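Local coordinates for ECF RNA polymerase sigma factor SigK (Mycobacterium tuberculosis, PDB 4NQW), which probably directs RNA polymerase to specific promoters as an ECF sigma factor held inactive by an anti-sigma factor until regulated intramembrane proteolysis releases it, at residues Y55-R60 with M100-A105. Residues are numbered along the deposited sequence; the frame is centred on the assembly and turned at random.
Sequences YGLVMR and MAHRRA
Leu57 sets its forked end against the side chain of His102, the two crossing at about a right angle. The nearest approach is made by Leu57 CD2, 4.0 Å from His102 CB, and the same methyl lies at the edge of the imidazole, near its plane. Holding CG anti to the backbone N (chi1 175°) carries the leucine fork across to the histidine. A flat ring suits His102, since it also stacks on Tyr166 of helix 156-167, a helix that Leu57 touches as well; the pair thus also meets helix 156-167 of the domain 4 region. Within domain 2, the helical module that in sigma factors reads and melts the -10 element, helices 42-62 and 93-111 run nearly parallel here, their axes 9.5 Å apart and inclined by 23°. Ala101 and Ala105, one turn apart, both direct their short methyls at helix 42-62, which lets Val58 sit near the backbone of helix 93-111. Branching at CB gives Val58 a methyl, CG2, that leans over to Ala105 CB at 4.4 Å although its CB does not point straight across; the CA atoms of these two residues are 5.7 Å apart. Arg104 instead leads its guanidinium away from this apolar seam, to Glu74 and Glu78 on helix 65-82.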
loop_
_atom_site.group_PDB
_atom_site.type_symbol
_atom_site.label_atom_id
_atom_site.label_comp_id
_atom_site.label_asym_id
_atom_site.label_seq_id
_atom_site.Cartn_x
_atom_site.Cartn_y
_atom_site.Cartn_z
ATOM N N TYR A 55 9.536 -6.476 -1.314
ATOM C CA TYR A 55 10.918 -6.038 -1.099
ATOM C C TYR A 55 11.258 -4.805 -1.936
ATOM O O TYR A 55 11.915 -3.883 -1.452
ATOM C CB TYR A 55 11.895 -7.168 -1.423
ATOM C CG TYR A 55 13.338 -6.818 -1.160
ATOM C CD1 TYR A 55 13.815 -6.684 0.140
ATOM C CD2 TYR A 55 14.234 -6.633 -2.211
ATOM C CE1 TYR A 55 15.141 -6.369 0.387
ATOM C CE2 TYR A 55 15.559 -6.318 -1.974
ATOM C CZ TYR A 55 16.006 -6.189 -0.675
ATOM O OH TYR A 55 17.320 -5.877 -0.435
ATOM N N GLY A 56 10.802 -4.802 -3.187
ATOM C CA GLY A 56 11.011 -3.674 -4.089
ATOM C C GLY A 56 10.346 -2.391 -3.626
ATOM O O GLY A 56 10.908 -1.304 -3.778
ATOM N N LEU A 57 9.147 -2.510 -3.061
ATOM C CA LEU A 57 8.443 -1.347 -2.530
ATOM C C LEU A 57 9.181 -0.795 -1.317
ATOM O O LEU A 57 9.430 0.406 -1.230
ATOM C CB LEU A 57 6.998 -1.692 -2.149
ATOM C CG LEU A 57 6.212 -0.558 -1.476
ATOM C CD1 LEU A 57 6.200 0.700 -2.335
ATOM C CD2 LEU A 57 4.793 -1.002 -1.170
ATOM N N VAL A 58 9.530 -1.682 -0.389
ATOM C CA VAL A 58 10.257 -1.293 0.816
ATOM C C VAL A 58 11.594 -0.638 0.451
ATOM O O VAL A 58 11.913 0.442 0.955
ATOM C CB VAL A 58 10.469 -2.496 1.758
ATOM C CG1 VAL A 58 11.397 -2.133 2.905
ATOM C CG2 VAL A 58 9.132 -2.976 2.307
ATOM N N MET A 59 12.359 -1.285 -0.428
ATOM C CA MET A 59 13.603 -0.700 -0.952
ATOM C C MET A 59 13.378 0.713 -1.482
ATOM O O MET A 59 14.140 1.625 -1.174
ATOM C CB MET A 59 14.207 -1.566 -2.073
ATOM C CG MET A 59 15.335 -2.491 -1.637
ATOM S SD MET A 59 16.678 -1.674 -0.742
ATOM C CE MET A 59 17.087 -0.313 -1.834
ATOM N N ARG A 60 12.328 0.881 -2.278
ATOM C CA ARG A 60 11.996 2.174 -2.861
ATOM C C ARG A 60 11.781 3.252 -1.799
ATOM O O ARG A 60 12.264 4.375 -1.947
ATOM C CB ARG A 60 10.749 2.048 -3.749
ATOM C CG ARG A 60 10.292 3.340 -4.406
ATOM C CD ARG A 60 11.345 3.913 -5.344
ATOM N NE ARG A 60 11.525 5.350 -5.122
ATOM C CZ ARG A 60 10.965 6.322 -5.842
ATOM N NH1 ARG A 60 10.168 6.051 -6.876
ATOM N NH2 ARG A 60 11.212 7.589 -5.526
ATOM N N MET A 100 -0.131 -3.170 3.956
ATOM C CA MET A 100 0.533 -3.299 5.256
ATOM C C MET A 100 2.048 -3.116 5.134
ATOM O O MET A 100 2.693 -2.640 6.068
ATOM C CB MET A 100 0.186 -4.634 5.931
ATOM C CG MET A 100 0.734 -5.883 5.258
ATOM S SD MET A 100 0.677 -7.340 6.322
ATOM C CE MET A 100 -1.073 -7.438 6.696
ATOM N N ALA A 101 2.601 -3.488 3.979
ATOM C CA ALA A 101 4.028 -3.306 3.693
ATOM C C ALA A 101 4.369 -1.828 3.545
ATOM O O ALA A 101 5.377 -1.354 4.076
ATOM C CB ALA A 101 4.414 -4.059 2.430
ATOM N N HIS A 102 3.521 -1.110 2.818
ATOM C CA HIS A 102 3.690 0.323 2.626
ATOM C C HIS A 102 3.540 1.085 3.935
ATOM O O HIS A 102 4.314 1.999 4.226
ATOM C CB HIS A 102 2.663 0.848 1.632
ATOM C CG HIS A 102 2.869 2.282 1.277
ATOM N ND1 HIS A 102 3.798 2.683 0.346
ATOM C CD2 HIS A 102 2.290 3.412 1.745
ATOM C CE1 HIS A 102 3.777 3.998 0.249
ATOM N NE2 HIS A 102 2.869 4.466 1.085
ATOM N N ARG A 103 2.526 0.715 4.709
ATOM C CA ARG A 103 2.280 1.337 6.004
ATOM C C ARG A 103 3.502 1.195 6.910
ATOM O O ARG A 103 3.864 2.137 7.615
ATOM C CB ARG A 103 1.054 0.706 6.668
ATOM C CG ARG A 103 0.721 1.260 8.046
ATOM C CD ARG A 103 -0.315 0.400 8.747
ATOM N NE ARG A 103 -0.462 0.765 10.157
ATOM C CZ ARG A 103 -1.470 1.471 10.668
ATOM N NH1 ARG A 103 -2.464 1.903 9.901
ATOM N NH2 ARG A 103 -1.491 1.741 11.968
ATOM N N ARG A 104 4.133 0.022 6.874
ATOM C CA ARG A 104 5.290 -0.263 7.719
ATOM C C ARG A 104 6.532 0.500 7.261
ATOM O O ARG A 104 7.264 1.046 8.083
ATOM C CB ARG A 104 5.572 -1.770 7.747
ATOM C CG ARG A 104 6.505 -2.208 8.865
ATOM C CD ARG A 104 6.521 -3.721 9.002
ATOM N NE ARG A 104 5.321 -4.237 9.664
ATOM C CZ ARG A 104 5.208 -4.489 10.969
ATOM N NH1 ARG A 104 6.220 -4.277 11.803
ATOM N NH2 ARG A 104 4.064 -4.960 11.451
ATOM N N ALA A 105 6.762 0.536 5.949
ATOM C CA ALA A 105 7.902 1.257 5.379
ATOM C C ALA A 105 7.797 2.768 5.600
ATOM O O ALA A 105 8.767 3.412 6.005
ATOM C CB ALA A 105 8.028 0.956 3.896
#